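Local atomic coordinates of SPD1 nuclease (Streptococcus pyogenes, PDB entry 2XGR), a protein that probably acts as a prophage-encoded, secreted, metal-dependent endonuclease that cleaves DNA, a member of the His-Me finger clan. Residues A[62-67]-A[74-79]; A[158-163]-A[197-202]; A[208-213]-A[225-230]. One frame throughout, in Å; residues are numbered along the deposited sequence. Where two conformers were deposited one is given.

Interaction 1 (A[62-67]-A[74-79])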
loop_
_atom_site.group_PDB
_atom_site.type_symbol
_atom_site.label_atom_id
_atom_site.label_comp_id
_atom_site.label_asym_id
_atom_site.label_seq_id
_atom_site.Cartn_x
_atom_site.Cartn_y
_atom_site.Cartn_z
ATOM N N LEU A 62 -3.080 10.574 8.164
ATOM C CA LEU A 62 -2.926 9.131 8.216
ATOM C C LEU A 62 -4.041 8.635 9.106
ATOM O O LEU A 62 -4.201 9.087 10.210
ATOM C CB LEU A 62 -1.566 8.790 8.801
ATOM C CG LEU A 62 -1.292 7.314 9.106
ATOM C CD1 LEU A 62 -1.210 6.545 7.772
ATOM C CD2 LEU A 62 0.018 7.196 9.899
ATOM N N GLN A 63 -4.868 7.759 8.555
ATOM C CA GLN A 63 -5.971 7.180 9.322
ATOM C C GLN A 63 -5.752 5.672 9.448
ATOM O O GLN A 63 -5.586 5.007 8.435
ATOM C CB GLN A 63 -7.272 7.582 8.604
ATOM C CG GLN A 63 -8.503 7.358 9.512
ATOM C CD GLN A 63 -9.671 8.339 9.252
ATOM O OE1 GLN A 63 -10.801 8.016 9.631
ATOM N NE2 GLN A 63 -9.428 9.494 8.593
ATOM N N LEU A 64 -5.809 5.114 10.661
ATOM C CA LEU A 64 -5.562 3.705 10.849
ATOM C C LEU A 64 -6.854 3.050 11.304
ATOM O O LEU A 64 -7.428 3.490 12.285
ATOM C CB LEU A 64 -4.509 3.509 11.924
ATOM C CG LEU A 64 -3.106 4.090 11.606
ATOM C CD1 LEU A 64 -2.115 3.900 12.797
ATOM C CD2 LEU A 64 -2.605 3.466 10.314
ATOM N N GLY A 65 -7.243 1.945 10.709
ATOM C CA GLY A 65 -8.449 1.310 11.197
ATOM C C GLY A 65 -8.238 0.687 12.583
ATOM O O GLY A 65 -7.130 0.485 13.026
ATOM N N GLU A 66 -9.332 0.472 13.303
ATOM C CA GLU A 66 -9.223 -0.237 14.620
ATOM C C GLU A 66 -8.580 -1.642 14.521
ATOM O O GLU A 66 -8.595 -2.313 13.457
ATOM C CB GLU A 66 -10.672 -0.392 15.203
ATOM C CG GLU A 66 -11.386 -1.504 14.405
ATOM C CD GLU A 66 -12.856 -1.578 14.629
ATOM O OE1 GLU A 66 -13.278 -1.463 15.795
ATOM O OE2 GLU A 66 -13.587 -1.723 13.624
ATOM N N LEU A 67 -7.952 -2.088 15.608
ATOM C CA LEU A 67 -7.698 -3.513 15.744
ATOM C C LEU A 67 -9.012 -4.181 16.054
ATOM O O LEU A 67 -9.793 -3.675 16.868
ATOM C CB LEU A 67 -6.727 -3.785 16.888
ATOM C CG LEU A 67 -5.335 -3.167 16.701
ATOM C CD1 LEU A 67 -4.485 -3.532 17.941
ATOM C CD2 LEU A 67 -4.676 -3.782 15.415
ATOM N N THR A 74 -6.978 -3.596 10.425
ATOM C CA THR A 74 -8.098 -3.551 9.480
ATOM C C THR A 74 -7.893 -2.672 8.263
ATOM O O THR A 74 -8.456 -2.982 7.195
ATOM C CB THR A 74 -9.431 -3.180 10.167
ATOM O OG1 THR A 74 -9.314 -1.937 10.857
ATOM C CG2 THR A 74 -9.743 -4.292 11.222
ATOM N N PHE A 75 -7.174 -1.549 8.404
ATOM C CA PHE A 75 -6.700 -0.830 7.176
ATOM C C PHE A 75 -5.705 0.231 7.579
ATOM O O PHE A 75 -5.736 0.688 8.713
ATOM C CB PHE A 75 -7.860 -0.132 6.389
ATOM C CG PHE A 75 -8.543 0.994 7.158
ATOM C CD1 PHE A 75 -8.097 2.354 7.045
ATOM C CD2 PHE A 75 -9.699 0.724 7.909
ATOM C CE1 PHE A 75 -8.763 3.394 7.801
ATOM C CE2 PHE A 75 -10.378 1.755 8.562
ATOM C CZ PHE A 75 -9.916 3.076 8.517
ATOM N N SER A 76 -4.975 0.776 6.602
ATOM C CA SER A 76 -4.178 1.969 6.888
ATOM C C SER A 76 -4.327 2.882 5.630
ATOM O O SER A 76 -4.293 2.397 4.484
ATOM C CB SER A 76 -2.725 1.517 7.023
ATOM O OG SER A 76 -1.925 2.686 7.243
ATOM N N HIS A 77 -4.621 4.172 5.832
ATOM C CA HIS A 77 -5.058 5.060 4.749
ATOM C C HIS A 77 -4.313 6.382 4.885
ATOM O O HIS A 77 -4.353 7.025 5.961
ATOM C CB HIS A 77 -6.551 5.296 4.844
ATOM C CG HIS A 77 -7.221 5.716 3.550
ATOM N ND1 HIS A 77 -6.599 6.348 2.495
ATOM C CD2 HIS A 77 -8.548 5.671 3.235
ATOM C CE1 HIS A 77 -7.506 6.582 1.525
ATOM N NE2 HIS A 77 -8.695 6.213 1.988
ATOM N N ILE A 78 -3.531 6.749 3.862
ATOM C CA ILE A 78 -2.752 7.992 3.957
ATOM C C ILE A 78 -3.119 8.940 2.821
ATOM O O ILE A 78 -3.530 8.512 1.717
ATOM C CB ILE A 78 -1.235 7.626 3.974
ATOM C CG1 ILE A 78 -0.347 8.812 4.441
ATOM C CG2 ILE A 78 -0.748 7.054 2.591
ATOM C CD1 ILE A 78 1.136 8.325 4.761
ATOM N N GLN A 79 -2.934 10.229 3.067
ATOM C CA GLN A 79 -3.031 11.173 1.954
ATOM C C GLN A 79 -1.862 12.149 2.165
ATOM O O GLN A 79 -1.736 12.746 3.250
ATOM C CB GLN A 79 -4.431 11.820 1.948
ATOM C CG GLN A 79 -4.641 12.623 0.650
ATOM C CD GLN A 79 -5.998 13.228 0.573
ATOM O OE1 GLN A 79 -6.122 14.462 0.695
ATOM N NE2 GLN A 79 -7.042 12.384 0.406
HETATM O O HOH W 1 -5.848 -1.236 11.335
#
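The phenyl ring of F75 lies over the backbone of G65, with one face on the glycine; G65 CA is 3.5 Å from the centroid of the F75 ring, 22° off its normal, a CH-pi contact. Chi1 of 65° sets F75 CG between its own N and carbonyl carbon and folds the ring back over the main chain just beyond strand 61-64. Glycine suits the place because a bare CA lets the ring settle on the main chain. K182 of strand 178-186 also meets this ring in a cation-pi contact.

The contact closes a beta hairpin. Strands 61-64 and 76-80 run antiparallel, and Q63 with H77 forms a hydrogen-bonded pair: Q63 N reaches H77 O at 2.7 Å, and H77 N returns to Q63 O at 2.9 Å. Beyond the strand proper, G65 N continues the pairing to F75 O (2.8 Å). T74 then takes over with its side chain, its OG1 donating to E66 O at 2.7 Å in the carbonyl plane, on a lone pair. A water accepts from T74 N at 2.8 Å and donates to G65 O.

On the face carrying L62, L64, S76 and I78, L62 CD1 packs on I78 CB at 3.9 Å, while L64 CD2 covers the hydroxyl of S76. That small serine hydrogen-bonds N136, which directly precedes strand 137-139. Polar and apolar forces thus divide the work: main-chain bonds fix the register, a threonine hydroxyl and a water prolong it beyond the ends of the strands, and the ring, lying over G65 N, probably shields its bond to F75 O.

Interaction 2 (A[158-163]-A[197-202])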
loop_
_atom_site.group_PDB
_atom_site.type_symbol
_atom_site.label_atom_id
_atom_site.label_comp_id
_atom_site.label_asym_id
_atom_site.label_seq_id
_atom_site.Cartn_x
_atom_site.Cartn_y
_atom_site.Cartn_z
ATOM N N GLU A 158 4.362 -8.982 -7.910
ATOM C CA GLU A 158 3.697 -9.701 -6.828
ATOM C C GLU A 158 4.010 -9.141 -5.444
ATOM O O GLU A 158 3.507 -9.639 -4.441
ATOM C CB GLU A 158 4.038 -11.216 -6.899
ATOM C CG GLU A 158 3.403 -11.808 -8.187
ATOM C CD GLU A 158 3.550 -13.295 -8.346
ATOM O OE1 GLU A 158 4.219 -13.950 -7.539
ATOM O OE2 GLU A 158 2.975 -13.827 -9.304
ATOM N N GLY A 159 4.974 -8.219 -5.372
ATOM C CA GLY A 159 5.318 -7.652 -4.085
ATOM C C GLY A 159 4.865 -6.195 -3.929
ATOM O O GLY A 159 4.730 -5.480 -4.905
ATOM N N MET A 160 4.668 -5.763 -2.689
ATOM C CA MET A 160 4.192 -4.388 -2.400
ATOM C C MET A 160 5.215 -3.358 -2.849
ATOM O O MET A 160 4.865 -2.272 -3.294
ATOM C CB MET A 160 4.027 -4.216 -0.890
ATOM C CG MET A 160 3.350 -5.418 -0.244
ATOM S SD MET A 160 2.043 -4.885 0.822
ATOM C CE MET A 160 0.985 -4.702 -0.558
ATOM N N LEU A 161 6.486 -3.701 -2.681
ATOM C CA LEU A 161 7.557 -2.711 -2.967
ATOM C C LEU A 161 7.508 -2.180 -4.406
ATOM O O LEU A 161 7.731 -0.990 -4.643
ATOM C CB LEU A 161 8.945 -3.395 -2.682
ATOM C CG LEU A 161 10.192 -2.538 -2.901
ATOM C CD1 LEU A 161 10.228 -1.378 -1.895
ATOM C CD2 LEU A 161 11.425 -3.463 -2.781
ATOM N N TYR A 162 7.157 -3.042 -5.370
ATOM C CA TYR A 162 7.028 -2.650 -6.773
ATOM C C TYR A 162 6.105 -1.445 -6.850
ATOM O O TYR A 162 6.402 -0.427 -7.529
ATOM C CB TYR A 162 6.349 -3.856 -7.548
ATOM C CG TYR A 162 5.968 -3.503 -8.971
ATOM C CD1 TYR A 162 6.812 -3.847 -10.045
ATOM C CD2 TYR A 162 4.811 -2.763 -9.256
ATOM C CE1 TYR A 162 6.485 -3.551 -11.339
ATOM C CE2 TYR A 162 4.508 -2.409 -10.567
ATOM C CZ TYR A 162 5.374 -2.824 -11.599
ATOM O OH TYR A 162 5.107 -2.442 -12.904
ATOM N N TYR A 163 4.985 -1.522 -6.147
ATOM C CA TYR A 163 3.948 -0.467 -6.305
ATOM C C TYR A 163 4.364 0.787 -5.508
ATOM O O TYR A 163 4.258 1.926 -5.995
ATOM C CB TYR A 163 2.578 -0.967 -5.752
ATOM C CG TYR A 163 2.130 -2.139 -6.602
ATOM C CD1 TYR A 163 1.426 -1.944 -7.803
ATOM C CD2 TYR A 163 2.550 -3.402 -6.252
ATOM C CE1 TYR A 163 1.153 -3.034 -8.654
ATOM C CE2 TYR A 163 2.254 -4.544 -7.092
ATOM C CZ TYR A 163 1.543 -4.324 -8.291
ATOM O OH TYR A 163 1.330 -5.430 -9.083
ATOM N N ILE A 197 -3.806 -8.715 0.227
ATOM C CA ILE A 197 -3.782 -7.295 0.621
ATOM C C ILE A 197 -4.231 -6.469 -0.570
ATOM O O ILE A 197 -3.794 -6.714 -1.707
ATOM C CB ILE A 197 -2.260 -6.860 0.940
ATOM C CG1 ILE A 197 -1.670 -7.772 2.027
ATOM C CG2 ILE A 197 -2.176 -5.341 1.308
ATOM C CD1 ILE A 197 -2.207 -7.572 3.459
ATOM N N GLU A 198 -5.108 -5.496 -0.316
ATOM C CA GLU A 198 -5.632 -4.624 -1.368
ATOM C C GLU A 198 -4.911 -3.276 -1.300
ATOM O O GLU A 198 -5.003 -2.616 -0.252
ATOM C CB GLU A 198 -7.112 -4.339 -1.068
ATOM C CG GLU A 198 -7.763 -3.478 -2.100
ATOM C CD GLU A 198 -9.145 -2.960 -1.705
ATOM O OE1 GLU A 198 -10.125 -3.605 -2.143
ATOM O OE2 GLU A 198 -9.270 -1.885 -1.044
ATOM N N LEU A 199 -4.225 -2.855 -2.384
ATOM C CA LEU A 199 -3.647 -1.556 -2.462
ATOM C C LEU A 199 -4.559 -0.693 -3.310
ATOM O O LEU A 199 -4.838 -1.046 -4.444
ATOM C CB LEU A 199 -2.277 -1.649 -3.237
ATOM C CG LEU A 199 -1.116 -2.298 -2.448
ATOM C CD1 LEU A 199 -1.316 -3.840 -2.298
ATOM C CD2 LEU A 199 0.207 -2.023 -3.194
ATOM N N GLN A 200 -4.914 0.503 -2.827
ATOM C CA GLN A 200 -5.856 1.388 -3.542
ATOM C C GLN A 200 -5.227 2.777 -3.649
ATOM O O GLN A 200 -4.799 3.352 -2.637
ATOM C CB GLN A 200 -7.170 1.548 -2.713
ATOM C CG GLN A 200 -8.176 2.439 -3.394
ATOM C CD GLN A 200 -9.277 2.764 -2.440
ATOM O OE1 GLN A 200 -10.160 1.926 -2.209
ATOM N NE2 GLN A 200 -9.143 3.913 -1.731
ATOM N N TYR A 201 -5.083 3.300 -4.859
ATOM C CA TYR A 201 -4.388 4.571 -4.962
ATOM C C TYR A 201 -4.944 5.455 -6.066
ATOM O O TYR A 201 -5.451 4.970 -7.107
ATOM C CB TYR A 201 -2.840 4.374 -5.177
ATOM C CG TYR A 201 -2.496 3.367 -6.251
ATOM C CD1 TYR A 201 -2.421 3.737 -7.596
ATOM C CD2 TYR A 201 -2.254 2.021 -5.909
ATOM C CE1 TYR A 201 -2.019 2.779 -8.593
ATOM C CE2 TYR A 201 -1.881 1.083 -6.937
ATOM C CZ TYR A 201 -1.733 1.504 -8.242
ATOM O OH TYR A 201 -1.378 0.551 -9.190
ATOM N N VAL A 202 -4.846 6.758 -5.825
ATOM C CA VAL A 202 -5.235 7.745 -6.853
ATOM C C VAL A 202 -4.495 9.017 -6.489
ATOM O O VAL A 202 -4.117 9.187 -5.297
ATOM C CB VAL A 202 -6.719 7.963 -6.876
ATOM C CG1 VAL A 202 -7.185 8.637 -5.531
ATOM C CG2 VAL A 202 -7.195 8.856 -8.126
#
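Y163 reaches L199 and Y201 from the start of helix 160-173, in a helix-on-sheet packing in which the helix lies on one face of the large antiparallel sheet. Its CB comes first, 3.6 Å from L199 CD2. The same methyl stays close as the side chain proceeds, 3.9 Å from Y163 CG and 4.1 Å from Y163 CD2, lying obliquely to the ring. Farther round the ring, Y163 CD1 approaches Y201 OH at 4.0 Å, also obliquely. At the tip, beyond the 197-202 segment, Y163 OH hydrogen-bonds P157 O and S217 OG, so the buried phenol is satisfied. Chi1 of -64° sets CG anti to the carbonyl carbon and brings the ring to L199 and Y201. One ring face is taken up by the preceding residue, with Y162 CD2 3.5 Å above the plane and over its centre.

Alternate residues I197, L199 and Y201 of strand 196-204 turn to this helix. The two aliphatic ones suit an apolar interface, and flexible M160, modelled in two conformers, bends its chain to them, though the exact placing of its CE is doubtful. Tyrosine fits at 201 because its ring packs while its OH finds a carboxylate oxygen, OE2 of E220.

Interaction 3 (A[208-213]-A[225-230])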
loop_
_atom_site.group_PDB
_atom_site.type_symbol
_atom_site.label_atom_id
_atom_site.label_comp_id
_atom_site.label_asym_id
_atom_site.label_seq_id
_atom_site.Cartn_x
_atom_site.Cartn_y
_atom_site.Cartn_z
ATOM N N GLY A 208 -8.092 19.578 -6.376
ATOM C CA GLY A 208 -8.945 18.515 -5.804
ATOM C C GLY A 208 -9.458 17.539 -6.837
ATOM O O GLY A 208 -10.326 16.752 -6.509
ATOM N N GLU A 209 -8.920 17.537 -8.059
ATOM C CA GLU A 209 -9.373 16.611 -9.092
ATOM C C GLU A 209 -8.579 15.301 -9.038
ATOM O O GLU A 209 -7.376 15.339 -8.758
ATOM C CB GLU A 209 -9.356 17.215 -10.514
ATOM C CG GLU A 209 -10.546 18.264 -10.630
ATOM C CD GLU A 209 -10.677 19.005 -11.944
ATOM O OE1 GLU A 209 -9.900 18.796 -12.902
ATOM O OE2 GLU A 209 -11.597 19.864 -11.999
ATOM N N LEU A 210 -9.239 14.185 -9.360
ATOM C CA LEU A 210 -8.578 12.868 -9.290
ATOM C C LEU A 210 -7.674 12.659 -10.472
ATOM O O LEU A 210 -8.082 12.880 -11.655
ATOM C CB LEU A 210 -9.619 11.773 -9.208
ATOM C CG LEU A 210 -10.470 11.863 -7.962
ATOM C CD1 LEU A 210 -11.468 10.695 -7.888
ATOM C CD2 LEU A 210 -9.509 11.900 -6.695
ATOM N N LEU A 211 -6.481 12.100 -10.198
ATOM C CA LEU A 211 -5.566 11.738 -11.228
ATOM C C LEU A 211 -5.371 10.210 -11.214
ATOM O O LEU A 211 -4.932 9.680 -10.204
ATOM C CB LEU A 211 -4.204 12.395 -10.970
ATOM C CG LEU A 211 -4.278 13.905 -10.631
ATOM C CD1 LEU A 211 -2.894 14.508 -10.251
ATOM C CD2 LEU A 211 -4.889 14.729 -11.802
ATOM N N THR A 212 -5.690 9.530 -12.297
ATOM C CA THR A 212 -5.518 8.069 -12.305
ATOM C C THR A 212 -4.066 7.779 -12.518
ATOM O O THR A 212 -3.494 8.212 -13.484
ATOM C CB THR A 212 -6.364 7.345 -13.382
ATOM O OG1 THR A 212 -7.686 7.668 -13.147
ATOM C CG2 THR A 212 -6.282 5.852 -13.162
ATOM N N ILE A 213 -3.461 7.017 -11.578
ATOM C CA ILE A 213 -2.023 6.773 -11.642
ATOM C C ILE A 213 -1.773 5.373 -12.227
ATOM O O ILE A 213 -2.400 4.407 -11.798
ATOM C CB ILE A 213 -1.431 6.812 -10.209
ATOM C CG1 ILE A 213 -1.443 8.249 -9.670
ATOM C CG2 ILE A 213 0.088 6.307 -10.282
ATOM C CD1 ILE A 213 -1.218 8.447 -8.118
ATOM N N ASN A 225 -14.366 5.951 -11.152
ATOM C CA ASN A 225 -13.844 7.307 -10.862
ATOM C C ASN A 225 -12.355 7.418 -11.074
ATOM O O ASN A 225 -11.743 8.425 -10.729
ATOM C CB ASN A 225 -14.191 7.702 -9.432
ATOM C CG ASN A 225 -15.659 7.702 -9.187
ATOM O OD1 ASN A 225 -16.443 8.281 -9.978
ATOM N ND2 ASN A 225 -16.059 7.099 -8.094
ATOM N N GLY A 226 -11.748 6.375 -11.648
ATOM C CA GLY A 226 -10.349 6.455 -11.864
ATOM C C GLY A 226 -9.433 6.041 -10.695
ATOM O O GLY A 226 -8.232 6.222 -10.802
ATOM N N VAL A 227 -10.024 5.488 -9.640
ATOM C CA VAL A 227 -9.249 5.019 -8.460
ATOM C C VAL A 227 -8.788 3.593 -8.791
ATOM O O VAL A 227 -9.573 2.776 -9.274
ATOM C CB VAL A 227 -10.172 5.000 -7.246
ATOM C CG1 VAL A 227 -9.403 4.409 -5.967
ATOM C CG2 VAL A 227 -10.656 6.444 -7.016
ATOM N N THR A 228 -7.500 3.296 -8.545
ATOM C CA THR A 228 -6.903 1.998 -8.927
ATOM C C THR A 228 -6.759 1.097 -7.730
ATOM O O THR A 228 -6.449 1.589 -6.656
ATOM C CB THR A 228 -5.516 2.218 -9.516
ATOM O OG1 THR A 228 -5.632 3.014 -10.694
ATOM C CG2 THR A 228 -4.850 0.899 -9.989
ATOM N N THR A 229 -7.131 -0.169 -7.902
ATOM C CA THR A 229 -6.951 -1.156 -6.842
ATOM C C THR A 229 -6.139 -2.311 -7.396
ATOM O O THR A 229 -6.411 -2.785 -8.495
ATOM C CB THR A 229 -8.322 -1.661 -6.370
ATOM O OG1 THR A 229 -9.124 -0.542 -5.951
ATOM C CG2 THR A 229 -8.205 -2.675 -5.146
ATOM N N VAL A 230 -5.187 -2.790 -6.594
ATOM C CA VAL A 230 -4.340 -3.945 -6.936
ATOM C C VAL A 230 -4.545 -4.946 -5.800
ATOM O O VAL A 230 -4.471 -4.552 -4.604
ATOM C CB VAL A 230 -2.833 -3.466 -6.976
ATOM C CG1 VAL A 230 -1.980 -4.718 -7.015
ATOM C CG2 VAL A 230 -2.636 -2.640 -8.243
HETATM O O HOH W 2 -5.548 5.704 -9.789
HETATM O O HOH W 3 -4.070 2.593 -12.966
#
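T212 makes the direct hydrogen bond of this contact: its OG1 donates to G226 O at 2.8 Å. The bond lies in the carbonyl plane on a lone pair, with a C=O...donor angle of 110°. Chi1 of -58° sets OG1 anti to the carbonyl carbon and turns it to the glycine, while CG2 faces T228 OG1 at 3.8 Å. Glycine suits position 226 twice over: its positive phi of 86° comes easily without a side chain, and T212 OG1 needs the room.

Water-mediated bonds come next. One water accepts from I213 N and from T228 OG1 and donates to G226 O at 2.9 Å. A second donates to I213 O (2.7 Å) and to T228 OG1.

Van der Waals packing falls to L210, whose CD1 rests 3.6 Å from N225 O and 4.4 Å from V227 CG2. Beside it D223 OD1 accepts from the N atoms of N225 and V227, holding the turn that leads into strand 228-233.

Strands 209-214 and 228-233 bond to the same edge of strand 196-204, one beyond the other. Where they meet, polar side chains and two waters replace direct main-chain pairing, and G226 O is gripped by two donors.

In the fold
All three contacts reach one antiparallel sheet. Interactions 2 and 3, with centres 14 Å apart, touch directly, since strand 196-204 bonds to strand 228-233: L199 O lies 2.8 Å from V230 N, and Y201 N 2.8 Å from T228 O. V230 also packs on Y163, so the helix of interaction 2 covers both strands. Interaction 1 stands farther out, its centre 15 Å from that of interaction 2 and 19 Å from that of interaction 3; strand 178-186 joins its hairpin to strand 196-204. Interaction 1 also borders the probable active-site region: S76 holds N136, beside strands 119-121 and 137-139, which plausibly form the beta hairpin of the His-Me finger.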